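Local coordinates for probable transcriptional regulator, AsnC family (Thermus thermophilus, PDB 2DJW), which is of unknown function but forms a stand-alone RAM domain that can bind zinc and may, like its family, take part in sequence-specific DNA binding, at residues 1-5 and 72-76; 18-22 and 60-66; 26-30 and 42-46. All coordinates share one frame; numbering follows the deposited sequence.

Interaction 1: residues 1-5 and 72-76; sequences MITAF and LLAFR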
ATOM      1  N   MET A   1     -14.551 -12.606 -29.153  1.00 50.54           N
ATOM      2  CA  MET A   1     -13.162 -12.187 -28.834  1.00 49.96           C
ATOM      3  C   MET A   1     -13.181 -11.387 -27.544  1.00 48.92           C
ATOM      4  O   MET A   1     -13.868 -10.357 -27.451  1.00 48.96           O
ATOM      5  CB  MET A   1     -12.570 -11.354 -29.963  1.00 51.16           C
ATOM      6  CG  MET A   1     -11.100 -11.674 -30.277  1.00 53.04           C
ATOM      7  SD  MET A   1     -10.878 -13.184 -31.277  1.00 59.13           S
ATOM      8  CE  MET A   1      -9.075 -13.305 -31.265  1.00 54.16           C
ATOM      9  N   ILE A   2     -12.470 -11.892 -26.537  1.00 46.79           N
ATOM     10  CA  ILE A   2     -12.327 -11.185 -25.270  1.00 45.03           C
ATOM     11  C   ILE A   2     -11.099 -10.285 -25.326  1.00 43.59           C
ATOM     12  O   ILE A   2     -10.099 -10.642 -25.931  1.00 43.45           O
ATOM     13  CB  ILE A   2     -12.224 -12.164 -24.067  1.00 44.95           C
ATOM     14  CG1 ILE A   2     -13.509 -12.992 -23.947  1.00 45.15           C
ATOM     15  CG2 ILE A   2     -11.943 -11.410 -22.776  1.00 44.62           C
ATOM     16  CD1 ILE A   2     -13.428 -14.118 -22.926  1.00 45.52           C
ATOM     17  N   THR A   3     -11.204  -9.108 -24.718  1.00 41.97           N
ATOM     18  CA  THR A   3     -10.073  -8.217 -24.531  1.00 40.17           C
ATOM     19  C   THR A   3      -9.542  -8.245 -23.080  1.00 38.83           C
ATOM     20  O   THR A   3     -10.310  -8.373 -22.118  1.00 37.08           O
ATOM     21  CB  THR A   3     -10.420  -6.794 -24.978  1.00 40.16           C
ATOM     22  OG1 THR A   3     -10.676  -6.811 -26.386  1.00 42.44           O
ATOM     23  CG2 THR A   3      -9.274  -5.824 -24.708  1.00 38.57           C
ATOM     24  N   ALA A   4      -8.217  -8.143 -22.962  1.00 37.06           N
ATOM     25  CA  ALA A   4      -7.529  -8.056 -21.690  1.00 36.30           C
ATOM     26  C   ALA A   4      -6.392  -7.046 -21.807  1.00 36.01           C
ATOM     27  O   ALA A   4      -5.816  -6.853 -22.886  1.00 35.78           O
ATOM     28  CB  ALA A   4      -6.997  -9.428 -21.289  1.00 36.19           C
ATOM     29  N   PHE A   5      -6.086  -6.387 -20.699  1.00 35.48           N
ATOM     30  CA  PHE A   5      -4.975  -5.445 -20.635  1.00 34.86           C
ATOM     31  C   PHE A   5      -3.999  -6.099 -19.691  1.00 34.52           C
ATOM     32  O   PHE A   5      -4.321  -6.282 -18.518  1.00 34.52           O
ATOM     33  CB  PHE A   5      -5.431  -4.071 -20.089  1.00 34.29           C
ATOM     34  CG  PHE A   5      -6.472  -3.396 -20.955  1.00 35.48           C
ATOM     35  CD1 PHE A   5      -6.095  -2.507 -21.952  1.00 34.77           C
ATOM     36  CD2 PHE A   5      -7.834  -3.697 -20.808  1.00 34.02           C
ATOM     37  CE1 PHE A   5      -7.054  -1.915 -22.779  1.00 36.63           C
ATOM     38  CE2 PHE A   5      -8.791  -3.104 -21.631  1.00 33.90           C
ATOM     39  CZ  PHE A   5      -8.411  -2.208 -22.610  1.00 33.97           C
ATOM     40  N   LEU A  72      -5.994  -7.181 -16.515  1.00 34.99           N
ATOM     41  CA  LEU A  72      -7.289  -6.507 -16.417  1.00 35.04           C
ATOM     42  C   LEU A  72      -8.152  -7.058 -17.535  1.00 35.05           C
ATOM     43  O   LEU A  72      -8.004  -6.638 -18.676  1.00 35.83           O
ATOM     44  CB  LEU A  72      -7.120  -4.990 -16.571  1.00 34.11           C
ATOM     45  CG  LEU A  72      -6.620  -4.091 -15.418  1.00 34.60           C
ATOM     46  CD1 LEU A  72      -5.797  -4.740 -14.330  1.00 31.61           C
ATOM     47  CD2 LEU A  72      -5.915  -2.850 -15.919  1.00 34.59           C
ATOM     48  N   LEU A  73      -9.035  -8.004 -17.221  1.00 34.87           N
ATOM     49  CA  LEU A  73      -9.843  -8.633 -18.253  1.00 35.65           C
ATOM     50  C   LEU A  73     -11.194  -7.943 -18.509  1.00 35.55           C
ATOM     51  O   LEU A  73     -12.002  -7.782 -17.617  1.00 35.80           O
ATOM     52  CB  LEU A  73     -10.024 -10.140 -17.979  1.00 35.55           C
ATOM     53  CG  LEU A  73     -10.805 -10.866 -19.085  1.00 36.38           C
ATOM     54  CD1 LEU A  73     -10.142 -12.104 -19.586  1.00 35.61           C
ATOM     55  CD2 LEU A  73     -12.299 -11.153 -18.732  1.00 38.19           C
ATOM     56  N   ALA A  74     -11.435  -7.578 -19.755  1.00 36.26           N
ATOM     57  CA  ALA A  74     -12.649  -6.839 -20.141  1.00 36.39           C
ATOM     58  C   ALA A  74     -13.826  -7.774 -20.353  1.00 36.94           C
ATOM     59  O   ALA A  74     -13.814  -8.619 -21.269  1.00 36.90           O
ATOM     60  CB  ALA A  74     -12.395  -6.017 -21.400  1.00 35.18           C
ATOM     61  N   PHE A  75     -14.847  -7.623 -19.511  1.00 37.33           N
ATOM     62  CA  PHE A  75     -16.031  -8.447 -19.671  1.00 38.34           C
ATOM     63  C   PHE A  75     -17.200  -7.726 -20.397  1.00 39.29           C
ATOM     64  O   PHE A  75     -18.096  -8.365 -20.953  1.00 38.26           O
ATOM     65  CB  PHE A  75     -16.445  -9.090 -18.342  1.00 37.90           C
ATOM     66  CG  PHE A  75     -16.666  -8.118 -17.210  1.00 37.65           C
ATOM     67  CD1 PHE A  75     -17.908  -7.508 -17.029  1.00 35.58           C
ATOM     68  CD2 PHE A  75     -15.653  -7.868 -16.278  1.00 35.90           C
ATOM     69  CE1 PHE A  75     -18.126  -6.650 -15.970  1.00 33.34           C
ATOM     70  CE2 PHE A  75     -15.857  -7.008 -15.223  1.00 35.33           C
ATOM     71  CZ  PHE A  75     -17.098  -6.393 -15.067  1.00 36.83           C
ATOM     72  N   ARG A  76     -17.144  -6.394 -20.428  1.00 40.54           N
ATOM     73  CA  ARG A  76     -18.141  -5.614 -21.142  1.00 41.49           C
ATOM     74  C   ARG A  76     -17.550  -4.406 -21.860  1.00 41.77           C
ATOM     75  O   ARG A  76     -16.853  -3.600 -21.249  1.00 41.73           O
ATOM     76  CB  ARG A  76     -19.260  -5.182 -20.188  1.00 41.62           C
ATOM     77  CG  ARG A  76     -20.473  -4.687 -20.917  1.00 42.04           C
ATOM     78  CD  ARG A  76     -21.254  -3.748 -20.047  1.00 43.55           C
ATOM     79  NE  ARG A  76     -22.089  -2.825 -20.821  1.00 40.25           N
ATOM     80  CZ  ARG A  76     -23.203  -2.274 -20.356  1.00 37.55           C
ATOM     81  NH1 ARG A  76     -23.629  -2.560 -19.130  1.00 33.97           N
ATOM     82  NH2 ARG A  76     -23.884  -1.428 -21.117  1.00 37.19           N
TER
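The carbonyl oxygen of Leu-72 is approached by three groups of the strand beside it. Phe-5 N donates to Leu-72 O over 2.8 Å, from a position tilted 32° out of the carbonyl plane, and Ala-4 CA adds a CA-H...O contact to the same oxygen. The third neighbour is the Phe-5 ring, which turns its edge to the oxygen and brings CD2 to 3.6 Å from Leu-72 O. The pair is completed in return by Leu-72 N, 2.8 Å from Phe-5 O in a nearly straight bond (176° at the hydrogen). Two residues along, Ala-74 N donates to Thr-3 O at 2.7 Å. Segments 1-5 and 72-76 thus run antiparallel, with Phe-5 and Leu-72 as a hydrogen-bonded pair and Ala-4 and Leu-73 as a non-hydrogen-bonded one. They join the first and last strands of the ferredoxin-like beta-alpha-beta-beta-alpha-beta fold of the RAM domain, strand 2-10 lying inside the sheet and strand 66-77 at its edge within the chain. Ala-74 and Arg-76 carry the sheet on into a strand of a second subunit. Phe-5 and Leu-72 share one face of the sheet, their CB atoms 4.0 Å apart. On the face of Ala-4 and Leu-73, Leu-73 extends with CG anti to its backbone N (chi1 -177°), and its CD1 comes to 3.7 Å from Ile-2 CG2 as the two side chains cross obliquely. With an alanine in place of Leu-73, Ile-2 CG2 would probably lose its apolar partner in this strand, and contact with Val-49 and with Leu-73 of a third subunit would probably shrink as well. The Thr-3 hydroxyl is bonded to Arg-45 NH1 on the strand to its other side.

Interaction 2: residues 18-22 and 60-66; sequences LGEAI and ILSLEGV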
ATOM      1  N   LEU A  18      11.815  -7.785 -23.401  1.00 37.49           N
ATOM      2  CA  LEU A  18      10.440  -8.271 -23.116  1.00 37.47           C
ATOM      3  C   LEU A  18       9.369  -7.605 -23.984  1.00 37.34           C
ATOM      4  O   LEU A  18       8.455  -8.282 -24.483  1.00 37.50           O
ATOM      5  CB  LEU A  18      10.120  -8.191 -21.630  1.00 37.71           C
ATOM      6  CG  LEU A  18      11.135  -8.965 -20.772  1.00 37.50           C
ATOM      7  CD1 LEU A  18      11.053  -8.515 -19.353  1.00 37.40           C
ATOM      8  CD2 LEU A  18      10.933 -10.470 -20.883  1.00 38.35           C
ATOM      9  N   GLY A  19       9.518  -6.306 -24.221  1.00 36.98           N
ATOM     10  CA  GLY A  19       8.631  -5.605 -25.116  1.00 37.61           C
ATOM     11  C   GLY A  19       8.531  -6.332 -26.430  1.00 38.71           C
ATOM     12  O   GLY A  19       7.445  -6.705 -26.850  1.00 39.45           O
ATOM     13  N   GLU A  20       9.684  -6.559 -27.066  1.00 39.66           N
ATOM     14  CA  GLU A  20       9.775  -7.183 -28.394  1.00 40.13           C
ATOM     15  C   GLU A  20       9.318  -8.632 -28.452  1.00 39.87           C
ATOM     16  O   GLU A  20       8.664  -9.027 -29.413  1.00 40.02           O
ATOM     17  CB  GLU A  20      11.211  -7.073 -28.921  1.00 40.78           C
ATOM     18  CG  GLU A  20      11.643  -5.635 -29.101  1.00 41.00           C
ATOM     19  CD  GLU A  20      13.089  -5.511 -29.486  1.00 40.25           C
ATOM     20  OE1 GLU A  20      13.890  -6.406 -29.144  1.00 41.60           O
ATOM     21  OE2 GLU A  20      13.423  -4.507 -30.130  1.00 37.10           O
ATOM     22  N   ALA A  21       9.668  -9.408 -27.427  1.00 39.95           N
ATOM     23  CA  ALA A  21       9.178 -10.782 -27.274  1.00 40.21           C
ATOM     24  C   ALA A  21       7.655 -10.896 -27.104  1.00 40.54           C
ATOM     25  O   ALA A  21       7.052 -11.794 -27.682  1.00 40.22           O
ATOM     26  CB  ALA A  21       9.886 -11.464 -26.112  1.00 40.70           C
ATOM     27  N   ILE A  22       7.049 -10.001 -26.303  1.00 40.94           N
ATOM     28  CA  ILE A  22       5.587 -10.008 -26.052  1.00 40.88           C
ATOM     29  C   ILE A  22       4.859  -9.632 -27.339  1.00 41.13           C
ATOM     30  O   ILE A  22       3.797 -10.158 -27.634  1.00 41.10           O
ATOM     31  CB  ILE A  22       5.149  -9.021 -24.905  1.00 41.21           C
ATOM     32  CG1 ILE A  22       5.945  -9.221 -23.605  1.00 40.63           C
ATOM     33  CG2 ILE A  22       3.643  -9.099 -24.622  1.00 41.10           C
ATOM     34  CD1 ILE A  22       6.006 -10.606 -23.135  1.00 43.67           C
ATOM     35  N   ILE A  60       4.061 -14.918 -21.340  1.00 47.14           N
ATOM     36  CA  ILE A  60       4.795 -13.813 -20.711  1.00 46.42           C
ATOM     37  C   ILE A  60       5.630 -14.315 -19.534  1.00 46.91           C
ATOM     38  O   ILE A  60       6.807 -13.942 -19.386  1.00 46.68           O
ATOM     39  CB  ILE A  60       3.847 -12.633 -20.255  1.00 45.77           C
ATOM     40  CG1 ILE A  60       3.258 -11.912 -21.466  1.00 45.80           C
ATOM     41  CG2 ILE A  60       4.578 -11.652 -19.346  1.00 43.43           C
ATOM     42  CD1 ILE A  60       2.140 -10.935 -21.169  1.00 45.85           C
ATOM     43  N   LEU A  61       5.024 -15.140 -18.686  1.00 47.90           N
ATOM     44  CA  LEU A  61       5.662 -15.503 -17.408  1.00 49.17           C
ATOM     45  C   LEU A  61       6.736 -16.584 -17.570  1.00 50.04           C
ATOM     46  O   LEU A  61       7.498 -16.865 -16.628  1.00 49.72           O
ATOM     47  CB  LEU A  61       4.631 -15.900 -16.343  1.00 48.81           C
ATOM     48  CG  LEU A  61       3.611 -14.877 -15.827  1.00 48.96           C
ATOM     49  CD1 LEU A  61       2.548 -15.596 -14.995  1.00 47.19           C
ATOM     50  CD2 LEU A  61       4.250 -13.743 -15.025  1.00 48.27           C
ATOM     51  N   SER A  62       6.800 -17.166 -18.767  1.00 50.91           N
ATOM     52  CA  SER A  62       7.853 -18.115 -19.117  1.00 52.34           C
ATOM     53  C   SER A  62       9.023 -17.372 -19.738  1.00 52.90           C
ATOM     54  O   SER A  62       9.928 -17.989 -20.337  1.00 53.28           O
ATOM     55  CB  SER A  62       7.339 -19.148 -20.115  1.00 52.42           C
ATOM     56  OG  SER A  62       7.404 -18.627 -21.436  1.00 53.24           O
ATOM     57  N   LEU A  63       8.990 -16.042 -19.638  1.00 52.95           N
ATOM     58  CA  LEU A  63      10.073 -15.240 -20.184  1.00 52.23           C
ATOM     59  C   LEU A  63      10.970 -14.771 -19.084  1.00 52.03           C
ATOM     60  O   LEU A  63      10.518 -14.465 -17.972  1.00 51.97           O
ATOM     61  CB  LEU A  63       9.574 -14.066 -21.027  1.00 52.15           C
ATOM     62  CG  LEU A  63       8.776 -14.342 -22.310  1.00 51.29           C
ATOM     63  CD1 LEU A  63       8.479 -13.016 -23.003  1.00 50.49           C
ATOM     64  CD2 LEU A  63       9.486 -15.294 -23.277  1.00 52.21           C
ATOM     65  N   GLU A  64      12.258 -14.728 -19.411  1.00 51.61           N
ATOM     66  CA  GLU A  64      13.281 -14.302 -18.479  1.00 51.00           C
ATOM     67  C   GLU A  64      13.169 -12.799 -18.206  1.00 50.47           C
ATOM     68  O   GLU A  64      13.147 -11.995 -19.141  1.00 50.74           O
ATOM     69  CB  GLU A  64      14.672 -14.732 -19.013  1.00 51.11           C
ATOM     70  CG  GLU A  64      15.826 -13.749 -18.815  1.00 49.39           C
ATOM     71  CD  GLU A  64      16.096 -13.441 -17.360  1.00 48.34           C
ATOM     72  OE1 GLU A  64      15.809 -14.301 -16.495  1.00 46.72           O
ATOM     73  OE2 GLU A  64      16.609 -12.331 -17.087  1.00 48.61           O
ATOM     74  N   GLY A  65      13.075 -12.438 -16.932  1.00 49.94           N
ATOM     75  CA  GLY A  65      13.106 -11.035 -16.515  1.00 50.43           C
ATOM     76  C   GLY A  65      11.831 -10.392 -15.955  1.00 50.53           C
ATOM     77  O   GLY A  65      11.876  -9.268 -15.433  1.00 50.41           O
ATOM     78  N   VAL A  66      10.694 -11.081 -16.061  1.00 50.56           N
ATOM     79  CA  VAL A  66       9.414 -10.495 -15.636  1.00 50.00           C
ATOM     80  C   VAL A  66       9.204 -10.640 -14.123  1.00 49.98           C
ATOM     81  O   VAL A  66       9.173 -11.747 -13.579  1.00 50.03           O
ATOM     82  CB  VAL A  66       8.193 -11.017 -16.453  1.00 50.10           C
ATOM     83  CG1 VAL A  66       8.459 -10.975 -17.974  1.00 48.86           C
ATOM     84  CG2 VAL A  66       7.817 -12.391 -16.026  1.00 50.97           C
TER
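Leu-18 and Leu-63 meet with the same first torsion, CG beside the backbone N and anti to the carbonyl carbon (chi1 -56° and -63°), so that the two side chains lie alongside each other, running opposite ways. The fork of Leu-18 is thereby spread over the loop. Leu-18 CD2 lies 3.8 Å from Leu-63 CB and only 3.2 Å from Glu-64 O, while Leu-18 CD1 touches Val-66 CG1 at 3.8 Å. Leu-63 CD1 meets the helix at Ala-21 CB (3.7 Å) and at Ile-22 CD1 (3.5 Å). Ile-22 CD1 also packs on Ile-60 CG1, again at 3.5 Å, the two isoleucines crossing at about a right angle. The contact is therefore wholly apolar between side chains, and it joins the first helix of the ferredoxin-like fold, 15-22, to the connection that leaves the second helix, 52-60, for the last strand. Both helices pack on one face of the antiparallel sheet: Leu-18 also touches Pro-10 and Leu-40, and Ile-60 touches Val-6. Two successive turns shape the connection. A type I turn from Ile-60 to Leu-63 is closed by Leu-63 N donating to Ile-60 O at 3.0 Å, and a type II turn from Leu-63 to Val-66 follows, with Gly-65 at its third position. The positive phi of Gly-65 (111°) would jam a CB against the carbonyl oxygen of Glu-64, and that CB would also crowd Leu-18 CD1. Residues of the loop between strand 2-10 and helix 15-22 hold the second turn: Arg-14 NE is hydrogen-bonded to Glu-64 O, and the carboxylate of Glu-64 forms a salt bridge with Arg-11 through OE2 and NH2.

Interaction 3: residues 26-30 and 42-46; sequences PQVAE and ALVRL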
ATOM      1  N   PRO A  26       0.978 -14.416 -30.625  1.00 45.93           N
ATOM      2  CA  PRO A  26      -0.107 -14.222 -31.593  1.00 45.71           C
ATOM      3  C   PRO A  26      -1.329 -13.503 -31.020  1.00 45.83           C
ATOM      4  O   PRO A  26      -2.095 -12.908 -31.779  1.00 46.09           O
ATOM      5  CB  PRO A  26      -0.474 -15.656 -32.016  1.00 46.00           C
ATOM      6  CG  PRO A  26       0.064 -16.554 -30.929  1.00 46.32           C
ATOM      7  CD  PRO A  26       1.294 -15.850 -30.411  1.00 45.86           C
ATOM      8  N   GLN A  27      -1.516 -13.550 -29.703  1.00 45.44           N
ATOM      9  CA  GLN A  27      -2.706 -12.943 -29.090  1.00 45.20           C
ATOM     10  C   GLN A  27      -2.551 -11.434 -28.789  1.00 45.30           C
ATOM     11  O   GLN A  27      -3.527 -10.751 -28.470  1.00 45.61           O
ATOM     12  CB  GLN A  27      -3.145 -13.727 -27.847  1.00 44.97           C
ATOM     13  CG  GLN A  27      -3.174 -15.242 -28.024  1.00 44.10           C
ATOM     14  CD  GLN A  27      -1.853 -15.917 -27.687  1.00 44.68           C
ATOM     15  OE1 GLN A  27      -0.797 -15.277 -27.618  1.00 43.27           O
ATOM     16  NE2 GLN A  27      -1.908 -17.222 -27.466  1.00 44.94           N
ATOM     17  N   VAL A  28      -1.334 -10.915 -28.945  1.00 45.04           N
ATOM     18  CA  VAL A  28      -1.017  -9.524 -28.609  1.00 44.01           C
ATOM     19  C   VAL A  28      -1.223  -8.633 -29.814  1.00 43.93           C
ATOM     20  O   VAL A  28      -0.518  -8.778 -30.820  1.00 44.63           O
ATOM     21  CB  VAL A  28       0.450  -9.400 -28.118  1.00 44.07           C
ATOM     22  CG1 VAL A  28       0.811  -7.953 -27.820  1.00 43.11           C
ATOM     23  CG2 VAL A  28       0.699 -10.305 -26.890  1.00 43.60           C
ATOM     24  N   ALA A  29      -2.179  -7.708 -29.711  1.00 43.39           N
ATOM     25  CA  ALA A  29      -2.485  -6.762 -30.792  1.00 42.44           C
ATOM     26  C   ALA A  29      -1.641  -5.489 -30.736  1.00 41.77           C
ATOM     27  O   ALA A  29      -1.389  -4.843 -31.773  1.00 42.23           O
ATOM     28  CB  ALA A  29      -3.965  -6.409 -30.789  1.00 42.50           C
ATOM     29  N   GLU A  30      -1.237  -5.113 -29.528  1.00 40.20           N
ATOM     30  CA  GLU A  30      -0.481  -3.885 -29.289  1.00 39.00           C
ATOM     31  C   GLU A  30       0.270  -4.110 -27.994  1.00 37.45           C
ATOM     32  O   GLU A  30      -0.258  -4.720 -27.097  1.00 37.18           O
ATOM     33  CB  GLU A  30      -1.411  -2.665 -29.147  1.00 39.19           C
ATOM     34  CG  GLU A  30      -2.168  -2.255 -30.424  1.00 39.73           C
ATOM     35  CD  GLU A  30      -3.203  -1.158 -30.202  1.00 40.38           C
ATOM     36  OE1 GLU A  30      -2.905  -0.180 -29.464  1.00 40.17           O
ATOM     37  OE2 GLU A  30      -4.314  -1.270 -30.794  1.00 41.21           O
ATOM     38  N   ALA A  42       0.423  -4.931 -22.381  1.00 32.42           N
ATOM     39  CA  ALA A  42      -0.035  -5.608 -23.587  1.00 33.86           C
ATOM     40  C   ALA A  42      -1.556  -5.582 -23.762  1.00 34.57           C
ATOM     41  O   ALA A  42      -2.289  -6.057 -22.905  1.00 34.60           O
ATOM     42  CB  ALA A  42       0.487  -7.068 -23.649  1.00 33.67           C
ATOM     43  N   LEU A  43      -2.010  -5.049 -24.892  1.00 35.39           N
ATOM     44  CA  LEU A  43      -3.392  -5.193 -25.318  1.00 36.59           C
ATOM     45  C   LEU A  43      -3.538  -6.510 -26.092  1.00 37.73           C
ATOM     46  O   LEU A  43      -3.043  -6.641 -27.222  1.00 37.77           O
ATOM     47  CB  LEU A  43      -3.815  -4.006 -26.184  1.00 36.48           C
ATOM     48  CG  LEU A  43      -5.214  -4.032 -26.802  1.00 37.48           C
ATOM     49  CD1 LEU A  43      -6.279  -4.008 -25.709  1.00 39.18           C
ATOM     50  CD2 LEU A  43      -5.413  -2.854 -27.762  1.00 36.21           C
ATOM     51  N   VAL A  44      -4.223  -7.464 -25.458  1.00 38.21           N
ATOM     52  CA  VAL A  44      -4.404  -8.815 -25.951  1.00 39.19           C
ATOM     53  C   VAL A  44      -5.866  -9.021 -26.427  1.00 39.91           C
ATOM     54  O   VAL A  44      -6.791  -8.358 -25.941  1.00 39.95           O
ATOM     55  CB  VAL A  44      -4.017  -9.871 -24.852  1.00 38.83           C
ATOM     56  CG1 VAL A  44      -4.004 -11.249 -25.409  1.00 39.59           C
ATOM     57  CG2 VAL A  44      -2.623  -9.600 -24.277  1.00 39.91           C
ATOM     58  N   ARG A  45      -6.057  -9.920 -27.394  1.00 40.43           N
ATOM     59  CA  ARG A  45      -7.392 -10.296 -27.878  1.00 41.54           C
ATOM     60  C   ARG A  45      -7.498 -11.787 -27.766  1.00 41.92           C
ATOM     61  O   ARG A  45      -6.645 -12.499 -28.300  1.00 42.60           O
ATOM     62  CB  ARG A  45      -7.587  -9.895 -29.346  1.00 41.69           C
ATOM     63  CG  ARG A  45      -7.229  -8.452 -29.672  1.00 41.67           C
ATOM     64  CD  ARG A  45      -8.196  -7.464 -29.068  1.00 42.17           C
ATOM     65  NE  ARG A  45      -8.006  -6.164 -29.696  1.00 43.14           N
ATOM     66  CZ  ARG A  45      -8.605  -5.045 -29.324  1.00 44.31           C
ATOM     67  NH1 ARG A  45      -9.447  -5.053 -28.299  1.00 46.33           N
ATOM     68  NH2 ARG A  45      -8.353  -3.915 -29.978  1.00 43.98           N
ATOM     69  N   LEU A  46      -8.519 -12.270 -27.067  1.00 42.48           N
ATOM     70  CA  LEU A  46      -8.626 -13.705 -26.784  1.00 43.59           C
ATOM     71  C   LEU A  46      -9.851 -14.385 -27.391  1.00 44.56           C
ATOM     72  O   LEU A  46     -10.942 -13.817 -27.406  1.00 44.24           O
ATOM     73  CB  LEU A  46      -8.599 -13.956 -25.272  1.00 43.40           C
ATOM     74  CG  LEU A  46      -7.510 -13.265 -24.440  1.00 43.58           C
ATOM     75  CD1 LEU A  46      -7.971 -13.100 -23.001  1.00 41.45           C
ATOM     76  CD2 LEU A  46      -6.201 -14.057 -24.530  1.00 42.86           C
TER
HETATM   77  O   HOH W   1      -5.951  -3.405 -31.835  1.00 47.41           O
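The guanidinium of Arg-45 has Leu-43 CD2 over one face, 3.8 Å above its plane and displaced toward the rim, while the Ala-29 methyl approaches the group obliquely, its CB 4.2 Å from Arg-45 NE. Leu-43 CD2 also touches the carboxylate of Glu-30, 3.6 Å from OE2, so that one methyl group lies against both charged groups. Glu-30 and Leu-43 run side by side in the same direction. This is the beta hairpin of strands 28-34 and 40-46 in the RAM domain, interrupted by a classic beta bulge: Ala-29 and Glu-30 both face Leu-43. Leu-43 O receives two amides, Ala-29 N at 2.8 Å and nearly head-on, and Glu-30 N in a weak bond. Leu-43 N answers by donating to Glu-30 O at 2.8 Å. On the other side of the bulge, Arg-45 N reaches Gln-27 O at 2.9 Å, and Val-28 faces Val-44 as a non-hydrogen-bonded pair on one face of the sheet, Val-28 packing on Ile-22 and Val-44 on Val-6. At Val-44 the first torsion (-172°) sets CG1 opposite the backbone N and against Gln-27 O and CB. The side chain of Gln-27 bends at chi2 and continues to helix 52-60, where it packs on Asp-54, a zinc ligand seen in this protein, though this chain carries no zinc. The charged ends serve the subunit interface: Glu-30 and Arg-45 exchange salt bridges with Arg-45 and Glu-30 of a second subunit, and Tyr-32 OH is bonded to Glu-30 OE1. Within the chain, the two charged groups are linked through a water that donates to Glu-30 OE2 at 2.9 Å and accepts from Arg-45 NH2 at 3.1 Å.

In the fold
From the N terminus, the chain lays down 1-5 on the first strand and meets 72-76 only near its end, so interaction 1 joins the first and last strands and closes a loop of 66 residues that contains both other contacts. Inside it, interaction 2 ties the first helix to the connection after the second across 37 residues, and interaction 3 closes the innermost loop, the 11 residues of the hairpin. The three are nested and none cross. Interactions 1 and 3 adjoin within one sheet, where Thr-3 CG2 lies 3.6 Å from Leu-43 CD1. Interaction 3 meets interaction 2 where Ile-22 packs on Val-28 and Ala-42. Interactions 1 and 2, their centres about 21 Å apart, lie on opposite sides of the chain's centre.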